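Local coordinates for attachment invasion locus protein (Yersinia pestis, PDB 3QRA) that promotes adhesion to and invasion of host cells as an outer-membrane beta-barrel, by an unknown mechanism, and probably binds laminin and heparin, at residues M1-I7 and Y34-N40; Y71-T75 and Y136-K140; N129-S135 and M150-R156. One frame throughout, in Å; residues are numbered along the deposited sequence.

Contact 1. Residues M1-I7 and Y34-N40; sequences MEGESSI and YRYEFNN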
loop_
_atom_site.group_PDB
_atom_site.type_symbol
_atom_site.label_atom_id
_atom_site.label_comp_id
_atom_site.label_asym_id
_atom_site.label_seq_id
_atom_site.Cartn_x
_atom_site.Cartn_y
_atom_site.Cartn_z
ATOM N N MET A 1 -3.712 -2.112 23.560
ATOM C CA MET A 1 -3.501 -3.088 24.625
ATOM C C MET A 1 -3.836 -4.509 24.170
ATOM O O MET A 1 -4.421 -4.717 23.107
ATOM C CB MET A 1 -4.375 -2.751 25.838
ATOM C CG MET A 1 -4.294 -1.306 26.291
ATOM S SD MET A 1 -5.283 -1.061 27.785
ATOM C CE MET A 1 -4.288 -1.934 28.992
ATOM N N GLU A 2 -3.481 -5.479 25.003
ATOM C CA GLU A 2 -3.750 -6.887 24.729
ATOM C C GLU A 2 -5.196 -7.182 24.311
ATOM O O GLU A 2 -6.147 -6.771 24.981
ATOM C CB GLU A 2 -3.384 -7.728 25.953
ATOM C CG GLU A 2 -3.575 -9.223 25.766
ATOM C CD GLU A 2 -2.766 -10.027 26.766
ATOM O OE1 GLU A 2 -1.641 -9.597 27.108
ATOM O OE2 GLU A 2 -3.249 -11.085 27.215
ATOM N N GLY A 3 -5.353 -7.888 23.191
ATOM C CA GLY A 3 -6.667 -8.317 22.743
ATOM C C GLY A 3 -7.388 -7.289 21.885
ATOM O O GLY A 3 -8.499 -7.541 21.413
ATOM N N GLU A 4 -6.764 -6.135 21.668
ATOM C CA GLU A 4 -7.421 -5.073 20.892
ATOM C C GLU A 4 -7.111 -5.133 19.413
ATOM O O GLU A 4 -5.972 -5.398 19.013
ATOM C CB GLU A 4 -7.093 -3.687 21.454
ATOM C CG GLU A 4 -7.722 -3.438 22.831
ATOM C CD GLU A 4 -7.448 -2.045 23.368
ATOM O OE1 GLU A 4 -6.510 -1.376 22.881
ATOM O OE2 GLU A 4 -8.173 -1.620 24.286
ATOM N N SER A 5 -8.145 -4.856 18.614
ATOM C CA SER A 5 -8.051 -4.814 17.162
ATOM C C SER A 5 -8.120 -3.367 16.692
ATOM O O SER A 5 -8.836 -2.550 17.282
ATOM C CB SER A 5 -9.239 -5.567 16.540
ATOM O OG SER A 5 -9.252 -6.933 16.915
ATOM N N SER A 6 -7.405 -3.066 15.615
ATOM C CA SER A 6 -7.515 -1.771 14.951
ATOM C C SER A 6 -7.830 -1.998 13.479
ATOM O O SER A 6 -7.201 -2.808 12.821
ATOM C CB SER A 6 -6.203 -0.994 15.068
ATOM O OG SER A 6 -5.814 -0.843 16.430
ATOM N N ILE A 7 -8.819 -1.287 12.968
ATOM C CA ILE A 7 -9.151 -1.407 11.562
ATOM C C ILE A 7 -9.114 -0.005 10.980
ATOM O O ILE A 7 -9.662 0.941 11.570
ATOM C CB ILE A 7 -10.551 -2.065 11.370
ATOM C CG1 ILE A 7 -10.926 -2.161 9.887
ATOM C CG2 ILE A 7 -11.628 -1.311 12.153
ATOM C CD1 ILE A 7 -10.016 -3.072 9.093
ATOM N N TYR A 34 -5.421 -4.059 9.155
ATOM C CA TYR A 34 -6.038 -4.681 10.319
ATOM C C TYR A 34 -4.932 -5.088 11.281
ATOM O O TYR A 34 -4.000 -5.782 10.893
ATOM C CB TYR A 34 -6.859 -5.910 9.933
ATOM C CG TYR A 34 -7.279 -6.714 11.152
ATOM C CD1 TYR A 34 -8.337 -6.308 11.944
ATOM C CD2 TYR A 34 -6.575 -7.848 11.531
ATOM C CE1 TYR A 34 -8.708 -7.036 13.075
ATOM C CE2 TYR A 34 -6.937 -8.578 12.653
ATOM C CZ TYR A 34 -7.997 -8.169 13.418
ATOM O OH TYR A 34 -8.337 -8.903 14.537
ATOM N N ARG A 35 -5.039 -4.637 12.523
ATOM C CA ARG A 35 -4.019 -4.885 13.536
ATOM C C ARG A 35 -4.630 -5.635 14.692
ATOM O O ARG A 35 -5.780 -5.392 15.064
ATOM C CB ARG A 35 -3.453 -3.558 14.054
ATOM C CG ARG A 35 -2.449 -3.708 15.203
ATOM C CD ARG A 35 -2.052 -2.332 15.716
ATOM N NE ARG A 35 -1.171 -2.377 16.886
ATOM C CZ ARG A 35 -0.707 -1.286 17.480
ATOM N NH1 ARG A 35 -1.061 -0.101 17.002
ATOM N NH2 ARG A 35 0.110 -1.370 18.537
ATOM N N TYR A 36 -3.869 -6.564 15.259
ATOM C CA TYR A 36 -4.309 -7.251 16.458
ATOM C C TYR A 36 -3.144 -7.288 17.431
ATOM O O TYR A 36 -2.039 -7.679 17.073
ATOM C CB TYR A 36 -4.790 -8.669 16.156
ATOM C CG TYR A 36 -5.380 -9.354 17.379
ATOM C CD1 TYR A 36 -6.730 -9.205 17.693
ATOM C CD2 TYR A 36 -4.592 -10.119 18.228
ATOM C CE1 TYR A 36 -7.279 -9.805 18.794
ATOM C CE2 TYR A 36 -5.151 -10.736 19.363
ATOM C CZ TYR A 36 -6.498 -10.568 19.627
ATOM O OH TYR A 36 -7.098 -11.157 20.721
ATOM N N GLU A 37 -3.395 -6.868 18.645
ATOM C CA GLU A 37 -2.387 -6.802 19.668
ATOM C C GLU A 37 -2.491 -8.047 20.575
ATOM O O GLU A 37 -3.471 -8.226 21.198
ATOM C CB GLU A 37 -2.510 -5.512 20.465
ATOM C CG GLU A 37 -2.136 -4.266 19.709
ATOM C CD GLU A 37 -2.398 -2.986 20.426
ATOM O OE1 GLU A 37 -1.741 -2.686 21.402
ATOM O OE2 GLU A 37 -3.274 -2.262 19.996
ATOM N N PHE A 38 -1.471 -8.886 20.557
ATOM C CA PHE A 38 -1.385 -10.133 21.303
ATOM C C PHE A 38 -1.111 -9.898 22.757
ATOM O O PHE A 38 -1.450 -10.690 23.563
ATOM C CB PHE A 38 -0.188 -10.936 20.877
ATOM C CG PHE A 38 -0.203 -11.305 19.526
ATOM C CD1 PHE A 38 -1.226 -12.040 19.045
ATOM C CD2 PHE A 38 0.797 -10.923 18.698
ATOM C CE1 PHE A 38 -1.253 -12.383 17.751
ATOM C CE2 PHE A 38 0.784 -11.295 17.430
ATOM C CZ PHE A 38 -0.243 -12.011 16.941
ATOM N N ASN A 39 -0.396 -8.843 23.041
ATOM C CA ASN A 39 -0.132 -8.406 24.403
ATOM C C ASN A 39 0.014 -6.884 24.421
ATOM O O ASN A 39 -0.282 -6.240 23.435
ATOM C CB ASN A 39 1.054 -9.148 25.036
ATOM C CG ASN A 39 2.355 -8.903 24.312
ATOM O OD1 ASN A 39 2.688 -7.765 24.004
ATOM N ND2 ASN A 39 3.106 -9.973 24.047
ATOM N N ASN A 40 0.426 -6.305 25.541
ATOM C CA ASN A 40 0.481 -4.845 25.629
ATOM C C ASN A 40 1.590 -4.191 24.791
ATOM O O ASN A 40 1.658 -2.965 24.691
ATOM C CB ASN A 40 0.612 -4.402 27.086
ATOM C CG ASN A 40 -0.667 -4.611 27.877
ATOM O OD1 ASN A 40 -1.764 -4.584 27.322
ATOM N ND2 ASN A 40 -0.529 -4.813 29.175
HETATM O O HOH W 1 0.893 -7.560 28.227
HETATM O O HOH W 2 -4.934 -2.857 17.922
#
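S6 and R35 pair backbone to backbone where the first two strands of the outer-membrane beta-barrel run antiparallel, near the N terminus. Here the packing is tight: S6 N donates to R35 O (2.9 Å), R35 N returns the bond to S6 O, and S5 and I7 form non-hydrogen-bonded pairs with Y36 and Y34. On the face that these four share, S5 OG meets the edge of the Y36 ring near CD1. The other face, with S6, R35 and E37, is buried and polar: a water donates to E37 OE2 and is also hydrogen-bonded to S6 OG, each at 2.7 Å, while the R35 guanidinium bonds to S87 and Q123. On the N-terminal side of S5 the strand gives way to a type II turn, M1 to E4, and the contact opens to solvent, though E37 N still bonds to E4 O and G3 N to E37 O (2.8 Å). E2 lays its extended side chain across N39, whose OD1 accepts from D41 N and W42 N. N40 OD1 accepts from E2 N in a nearly straight bond (3.0 Å). R156 forms salt bridges with E4 OE1 and E37 OE2, and R81 with E37 OE1; R35 adds a long, charge-only contact. E37 CG lies beside its backbone N, bringing the carboxylate to the terminal amine, which also donates to E4 OE1. M1 N meets E37 OE1 (3.0 Å) from above the carboxylate, 51° out of its plane.

Contact 2. Residues Y71-T75 and Y136-K140; sequences YYSVT and YEYSK. With C8E ((hydroxyethyloxy)tri(ethyloxy)octane), chain F; C8E ((hydroxyethyloxy)tri(ethyloxy)octane), chain H.
Strands 71-75 and 136-140 cross at 112°, their axes 9.7 Å apart at closest approach, without a backbone hydrogen bond between them. The nearest CA atoms, those of S73 and S139, are 9.0 Å apart. E137 does most of the reaching: CG is anti to the backbone N (chi1 178°) and the chain stays extended beyond it, which carries the carboxylate over to the other strand. E137 OE2 accepts two hydrogen bonds, from S73 OG at 2.6 Å on the syn side and from Y71 OH at 2.7 Å on the anti side. It also lies at the edge of the Y71 ring, whose plane is turned 59° from the carboxylate. Strands 66-81 and 130-141 are not neighbours in the sheet, so these inward side chains meet across the interior of the eight-stranded outer-membrane barrel. Y72 and Y136 instead project outward, each with a detergent molecule over one ring face, as expected of a membrane-facing surface. Inside, E137 OE1 accepts from two waters at 2.6 Å, both also bonded to T75 OG1; the buried carboxylate thus has partners at both oxygens, which probably stabilises its negative charge. S139 turns its OG to L116 O and touches Y71 OH through CB, 3.6 Å away.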
loop_
_atom_site.group_PDB
_atom_site.type_symbol
_atom_site.label_atom_id
_atom_site.label_comp_id
_atom_site.label_asym_id
_atom_site.label_seq_id
_atom_site.Cartn_x
_atom_site.Cartn_y
_atom_site.Cartn_z
ATOM N N TYR A 71 -1.777 -1.937 -9.491
ATOM C CA TYR A 71 -0.893 -2.518 -8.499
ATOM C C TYR A 71 -1.708 -2.928 -7.287
ATOM O O TYR A 71 -2.505 -2.218 -6.814
ATOM C CB TYR A 71 0.142 -1.502 -8.064
ATOM C CG TYR A 71 1.031 -1.911 -6.895
ATOM C CD1 TYR A 71 2.095 -2.740 -7.076
ATOM C CD2 TYR A 71 0.792 -1.444 -5.621
ATOM C CE1 TYR A 71 2.906 -3.090 -6.022
ATOM C CE2 TYR A 71 1.619 -1.790 -4.574
ATOM C CZ TYR A 71 2.671 -2.615 -4.788
ATOM O OH TYR A 71 3.475 -2.966 -3.768
ATOM N N TYR A 72 -1.461 -4.106 -6.789
ATOM C CA TYR A 72 -1.901 -4.400 -5.491
ATOM C C TYR A 72 -0.981 -5.262 -4.669
ATOM O O TYR A 72 -0.081 -5.857 -5.175
ATOM C CB TYR A 72 -3.255 -4.968 -5.473
ATOM C CG TYR A 72 -3.436 -6.207 -6.190
ATOM C CD1 TYR A 72 -3.801 -6.200 -7.520
ATOM C CD2 TYR A 72 -3.342 -7.410 -5.525
ATOM C CE1 TYR A 72 -3.995 -7.380 -8.179
ATOM C CE2 TYR A 72 -3.550 -8.611 -6.154
ATOM C CZ TYR A 72 -3.881 -8.618 -7.492
ATOM O OH TYR A 72 -4.086 -9.843 -8.117
ATOM N N SER A 73 -1.241 -5.241 -3.381
ATOM C CA SER A 73 -0.292 -5.904 -2.507
ATOM C C SER A 73 -0.989 -6.429 -1.269
ATOM O O SER A 73 -2.003 -5.878 -0.822
ATOM C CB SER A 73 0.841 -4.953 -2.116
ATOM O OG SER A 73 0.389 -3.908 -1.267
ATOM N N VAL A 74 -0.432 -7.511 -0.734
ATOM C CA VAL A 74 -0.881 -8.052 0.540
ATOM C C VAL A 74 0.391 -8.231 1.350
ATOM O O VAL A 74 1.327 -8.920 0.915
ATOM C CB VAL A 74 -1.621 -9.390 0.390
ATOM C CG1 VAL A 74 -1.931 -9.996 1.771
ATOM C CG2 VAL A 74 -2.918 -9.191 -0.372
ATOM N N THR A 75 0.455 -7.562 2.498
ATOM C CA THR A 75 1.664 -7.615 3.330
ATOM C C THR A 75 1.297 -7.793 4.801
ATOM O O THR A 75 0.173 -7.531 5.206
ATOM C CB THR A 75 2.543 -6.340 3.185
ATOM O OG1 THR A 75 1.776 -5.192 3.552
ATOM C CG2 THR A 75 3.071 -6.161 1.741
ATOM N N TYR A 136 4.780 3.314 4.245
ATOM C CA TYR A 136 5.393 3.299 2.925
ATOM C C TYR A 136 5.666 1.848 2.541
ATOM O O TYR A 136 5.965 0.995 3.397
ATOM C CB TYR A 136 6.695 4.113 2.901
ATOM C CG TYR A 136 7.449 3.974 1.596
ATOM C CD1 TYR A 136 7.072 4.709 0.473
ATOM C CD2 TYR A 136 8.536 3.108 1.480
ATOM C CE1 TYR A 136 7.759 4.585 -0.726
ATOM C CE2 TYR A 136 9.221 2.974 0.275
ATOM C CZ TYR A 136 8.824 3.715 -0.817
ATOM O OH TYR A 136 9.492 3.599 -2.019
ATOM N N GLU A 137 5.542 1.569 1.250
ATOM C CA GLU A 137 5.752 0.238 0.722
ATOM C C GLU A 137 6.572 0.326 -0.554
ATOM O O GLU A 137 6.421 1.261 -1.309
ATOM C CB GLU A 137 4.396 -0.369 0.405
ATOM C CG GLU A 137 4.428 -1.747 -0.202
ATOM C CD GLU A 137 3.025 -2.302 -0.261
ATOM O OE1 GLU A 137 2.482 -2.604 0.825
ATOM O OE2 GLU A 137 2.455 -2.384 -1.373
ATOM N N TYR A 138 7.417 -0.666 -0.793
ATOM C CA TYR A 138 8.259 -0.721 -1.985
ATOM C C TYR A 138 8.172 -2.108 -2.606
ATOM O O TYR A 138 8.172 -3.119 -1.899
ATOM C CB TYR A 138 9.711 -0.424 -1.612
ATOM C CG TYR A 138 10.684 -0.594 -2.753
ATOM C CD1 TYR A 138 10.821 0.389 -3.732
ATOM C CD2 TYR A 138 11.484 -1.734 -2.845
ATOM C CE1 TYR A 138 11.737 0.233 -4.785
ATOM C CE2 TYR A 138 12.396 -1.895 -3.886
ATOM C CZ TYR A 138 12.511 -0.917 -4.849
ATOM O OH TYR A 138 13.424 -1.083 -5.869
ATOM N N SER A 139 8.060 -2.164 -3.927
ATOM C CA SER A 139 8.137 -3.446 -4.616
ATOM C C SER A 139 8.855 -3.248 -5.938
ATOM O O SER A 139 8.568 -2.297 -6.666
ATOM C CB SER A 139 6.739 -4.034 -4.839
ATOM O OG SER A 139 6.792 -5.302 -5.479
ATOM N N LYS A 140 9.806 -4.127 -6.241
ATOM C CA LYS A 140 10.464 -4.093 -7.538
ATOM C C LYS A 140 9.981 -5.250 -8.403
ATOM O O LYS A 140 10.147 -6.420 -8.055
ATOM C CB LYS A 140 11.998 -4.112 -7.417
ATOM C CG LYS A 140 12.686 -3.837 -8.757
ATOM C CD LYS A 140 14.163 -3.504 -8.601
ATOM C CE LYS A 140 14.770 -3.121 -9.948
ATOM N NZ LYS A 140 16.180 -2.686 -9.803
HETATM C C1 C8E F . -11.209 -5.364 -1.152
HETATM C C2 C8E F . -10.737 -5.080 -2.573
HETATM C C3 C8E F . -10.232 -6.350 -3.247
HETATM C C4 C8E F . -10.316 -6.247 -4.766
HETATM C C5 C8E F . -8.950 -6.486 -5.399
HETATM C C6 C8E F . -9.025 -7.584 -6.453
HETATM C C7 C8E F . -7.848 -7.516 -7.420
HETATM C C8 C8E F . -7.863 -8.708 -8.369
HETATM O O9 C8E F . -7.262 -8.350 -9.594
HETATM C C1 C8E H . 5.215 6.958 8.040
HETATM C C2 C8E H . 6.092 6.095 7.142
HETATM C C3 C8E H . 7.421 5.763 7.812
HETATM C C4 C8E H . 8.051 4.515 7.200
HETATM C C5 C8E H . 9.482 4.775 6.735
HETATM C C6 C8E H . 9.668 4.456 5.254
HETATM C C7 C8E H . 10.811 5.277 4.667
HETATM C C8 C8E H . 10.984 5.018 3.174
HETATM O O9 C8E H . 11.399 6.204 2.532
HETATM O O HOH W 3 4.703 -0.196 -3.551
HETATM O O HOH W 4 0.260 -3.712 1.749
HETATM O O HOH W 5 3.386 -2.749 3.240
#

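Contact 3. Residues N129-S135 and M150-R156; sequences NFVIDAS and MLGAGYR. With C8E ((hydroxyethyloxy)tri(ethyloxy)octane), chain B.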
loop_
_atom_site.group_PDB
_atom_site.type_symbol
_atom_site.label_atom_id
_atom_site.label_comp_id
_atom_site.label_asym_id
_atom_site.label_seq_id
_atom_site.Cartn_x
_atom_site.Cartn_y
_atom_site.Cartn_z
ATOM N N ASN A 129 -9.398 4.762 21.371
ATOM C CA ASN A 129 -10.226 4.020 20.417
ATOM C C ASN A 129 -10.134 4.475 18.962
ATOM O O ASN A 129 -10.885 3.995 18.120
ATOM C CB ASN A 129 -11.692 4.019 20.849
ATOM C CG ASN A 129 -11.886 3.391 22.205
ATOM O OD1 ASN A 129 -12.233 4.072 23.159
ATOM N ND2 ASN A 129 -11.653 2.085 22.298
ATOM N N PHE A 130 -9.225 5.395 18.668
ATOM C CA PHE A 130 -9.061 5.868 17.295
ATOM C C PHE A 130 -7.684 5.540 16.795
ATOM O O PHE A 130 -6.751 5.396 17.584
ATOM C CB PHE A 130 -9.275 7.371 17.200
ATOM C CG PHE A 130 -10.662 7.800 17.588
ATOM C CD1 PHE A 130 -11.653 7.918 16.636
ATOM C CD2 PHE A 130 -10.978 8.043 18.914
ATOM C CE1 PHE A 130 -12.935 8.300 16.998
ATOM C CE2 PHE A 130 -12.257 8.422 19.280
ATOM C CZ PHE A 130 -13.233 8.551 18.320
ATOM N N VAL A 131 -7.561 5.443 15.477
ATOM C CA VAL A 131 -6.308 5.112 14.799
ATOM C C VAL A 131 -6.062 6.057 13.652
ATOM O O VAL A 131 -6.931 6.321 12.925
ATOM C CB VAL A 131 -6.336 3.752 14.139
ATOM C CG1 VAL A 131 -4.983 3.364 13.695
ATOM C CG2 VAL A 131 -6.796 2.800 14.975
ATOM N N ILE A 132 -4.846 6.525 13.533
ATOM C CA ILE A 132 -4.346 7.173 12.341
ATOM C C ILE A 132 -3.166 6.334 11.897
ATOM O O ILE A 132 -2.290 6.021 12.696
ATOM C CB ILE A 132 -3.904 8.613 12.628
ATOM C CG1 ILE A 132 -5.096 9.422 13.158
ATOM C CG2 ILE A 132 -3.311 9.251 11.361
ATOM C CD1 ILE A 132 -4.772 10.857 13.461
ATOM N N ASP A 133 -3.165 5.926 10.636
ATOM C CA ASP A 133 -2.180 4.975 10.152
ATOM C C ASP A 133 -1.399 5.607 9.004
ATOM O O ASP A 133 -1.991 6.252 8.147
ATOM C CB ASP A 133 -2.884 3.695 9.666
ATOM C CG ASP A 133 -1.914 2.702 9.031
ATOM O OD1 ASP A 133 -1.267 1.956 9.793
ATOM O OD2 ASP A 133 -1.799 2.670 7.779
ATOM N N ALA A 134 -0.082 5.424 8.972
ATOM C CA ALA A 134 0.684 5.905 7.817
ATOM C C ALA A 134 1.800 4.934 7.517
ATOM O O ALA A 134 2.460 4.446 8.434
ATOM C CB ALA A 134 1.250 7.311 8.063
ATOM N N SER A 135 2.011 4.640 6.241
ATOM C CA SER A 135 3.079 3.704 5.900
ATOM C C SER A 135 3.617 3.906 4.493
ATOM O O SER A 135 3.008 4.591 3.672
ATOM C CB SER A 135 2.602 2.252 6.089
ATOM O OG SER A 135 1.783 1.823 5.014
ATOM N N MET A 150 0.766 5.487 2.061
ATOM C CA MET A 150 -0.569 5.182 2.555
ATOM C C MET A 150 -0.844 6.024 3.775
ATOM O O MET A 150 0.020 6.163 4.647
ATOM C CB MET A 150 -0.664 3.697 2.919
ATOM C CG MET A 150 -0.373 2.761 1.726
ATOM S SD MET A 150 -0.267 1.033 2.232
ATOM C CE MET A 150 0.818 0.413 0.934
ATOM N N LEU A 151 -2.061 6.570 3.837
ATOM C CA LEU A 151 -2.479 7.376 4.983
ATOM C C LEU A 151 -3.953 7.113 5.253
ATOM O O LEU A 151 -4.799 7.399 4.410
ATOM C CB LEU A 151 -2.271 8.860 4.702
ATOM C CG LEU A 151 -2.815 9.834 5.757
ATOM C CD1 LEU A 151 -2.086 9.666 7.087
ATOM C CD2 LEU A 151 -2.702 11.276 5.266
ATOM N N GLY A 152 -4.255 6.578 6.431
ATOM C CA GLY A 152 -5.597 6.125 6.732
ATOM C C GLY A 152 -6.016 6.380 8.165
ATOM O O GLY A 152 -5.278 6.956 8.956
ATOM N N ALA A 153 -7.228 5.960 8.484
ATOM C CA ALA A 153 -7.783 6.183 9.809
ATOM C C ALA A 153 -8.857 5.150 10.080
ATOM O O ALA A 153 -9.394 4.519 9.158
ATOM C CB ALA A 153 -8.359 7.605 9.938
ATOM N N GLY A 154 -9.166 4.974 11.358
ATOM C CA GLY A 154 -10.170 4.012 11.745
ATOM C C GLY A 154 -10.257 3.892 13.252
ATOM O O GLY A 154 -9.982 4.846 13.979
ATOM N N TYR A 155 -10.613 2.706 13.722
ATOM C CA TYR A 155 -10.953 2.543 15.123
ATOM C C TYR A 155 -10.217 1.392 15.750
ATOM O O TYR A 155 -9.784 0.481 15.057
ATOM C CB TYR A 155 -12.443 2.312 15.266
ATOM C CG TYR A 155 -13.240 3.424 14.653
ATOM C CD1 TYR A 155 -13.445 4.616 15.342
ATOM C CD2 TYR A 155 -13.769 3.298 13.377
ATOM C CE1 TYR A 155 -14.176 5.647 14.782
ATOM C CE2 TYR A 155 -14.497 4.326 12.805
ATOM C CZ TYR A 155 -14.698 5.495 13.510
ATOM O OH TYR A 155 -15.424 6.517 12.939
ATOM N N ARG A 156 -10.083 1.457 17.070
ATOM C CA ARG A 156 -9.492 0.406 17.862
ATOM C C ARG A 156 -10.391 0.007 19.001
ATOM O O ARG A 156 -10.819 0.841 19.689
ATOM C CB ARG A 156 -8.189 0.882 18.456
ATOM C CG ARG A 156 -7.620 -0.128 19.309
ATOM C CD ARG A 156 -6.234 0.092 19.567
ATOM N NE ARG A 156 -6.049 1.187 20.435
ATOM C CZ ARG A 156 -5.161 1.168 21.395
ATOM N NH1 ARG A 156 -4.429 0.123 21.505
ATOM N NH2 ARG A 156 -4.974 2.178 22.189
HETATM C C1 C8E B . -13.583 -0.035 6.524
HETATM C C2 C8E B . -13.210 0.291 7.966
HETATM C C3 C8E B . -12.651 1.704 8.088
HETATM C C4 C8E B . -13.354 2.495 9.185
HETATM C C5 C8E B . -13.965 3.784 8.639
HETATM C C6 C8E B . -13.140 4.979 9.100
HETATM C C7 C8E B . -13.326 6.184 8.184
HETATM C C8 C8E B . -12.087 7.074 8.188
HETATM O O9 C8E B . -11.750 7.361 6.848
HETATM C C10 C8E B . -10.687 8.277 6.703
HETATM C C11 C8E B . -9.732 7.660 5.693
HETATM O O12 C8E B . -8.699 8.566 5.384
HETATM C C13 C8E B . -7.938 8.875 6.515
HETATM C C14 C8E B . -7.295 10.238 6.355
HETATM O O15 C8E B . -6.302 10.360 7.351
HETATM C C16 C8E B . -6.839 10.775 8.590
HETATM C C17 C8E B . -7.503 12.138 8.455
#
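F130 and Y155 stand side by side on the outer face of an antiparallel hairpin, the last of the outer-membrane barrel, their rings meeting obliquely with planes at 52°. F130 CE1 comes to 3.7 Å from Y155 CE1 at the edge of the tyrosine ring. Farther along this face large residues are set against small ones: I132 faces A153 and L151 faces A134, with L151 CD1 leaning to within 4.2 Å of A134 CB. Past A153 runs a detergent chain, whose C13 lies 3.7 Å from A153 CB. On the inner face, where backbone hydrogen bonds join V131 to G154, D133 to G152 and S135 to M150, the glycines set no side chains against their partners. V131 CG2 leans along the backbone of Y155, while S135 OG, hydrogen-bonded to K33, touches M150 SD at 3.5 Å. The N129 side chain, its CG beside its backbone N, gives ND2 to R156 O (3.0 Å). The outer face is mostly apolar and is touched by detergent, consistent with lipid contact. Inside, D133 is hydrogen-bonded to Y89 and Q123 and salt-bridged to K33, and R156 is hydrogen-bonded to P128 O and salt-bridged to E4 and E37, which implies an interior held together by polar bonds.

In the fold
From the N terminus, contact 1 closes the first hairpin, joining strand 5-18 to strand 28-37, before the chain enters either segment of the other two. Contact 2 then spans about 60 residues, from strand 66-81 across the barrel interior to strand 130-141. Contact 3 opens on that same strand, before contact 2 has closed, and ends on strand 144-156, so the two cross along the chain; M150 of contact 3 packs on E137. Strand 144-156 in turn lies beside strand 5-18 and closes the barrel: I7 probably bonds to Y155, and E4 forms a salt bridge with R156, bringing contacts 1 and 3 together, their centres about 13 Å apart.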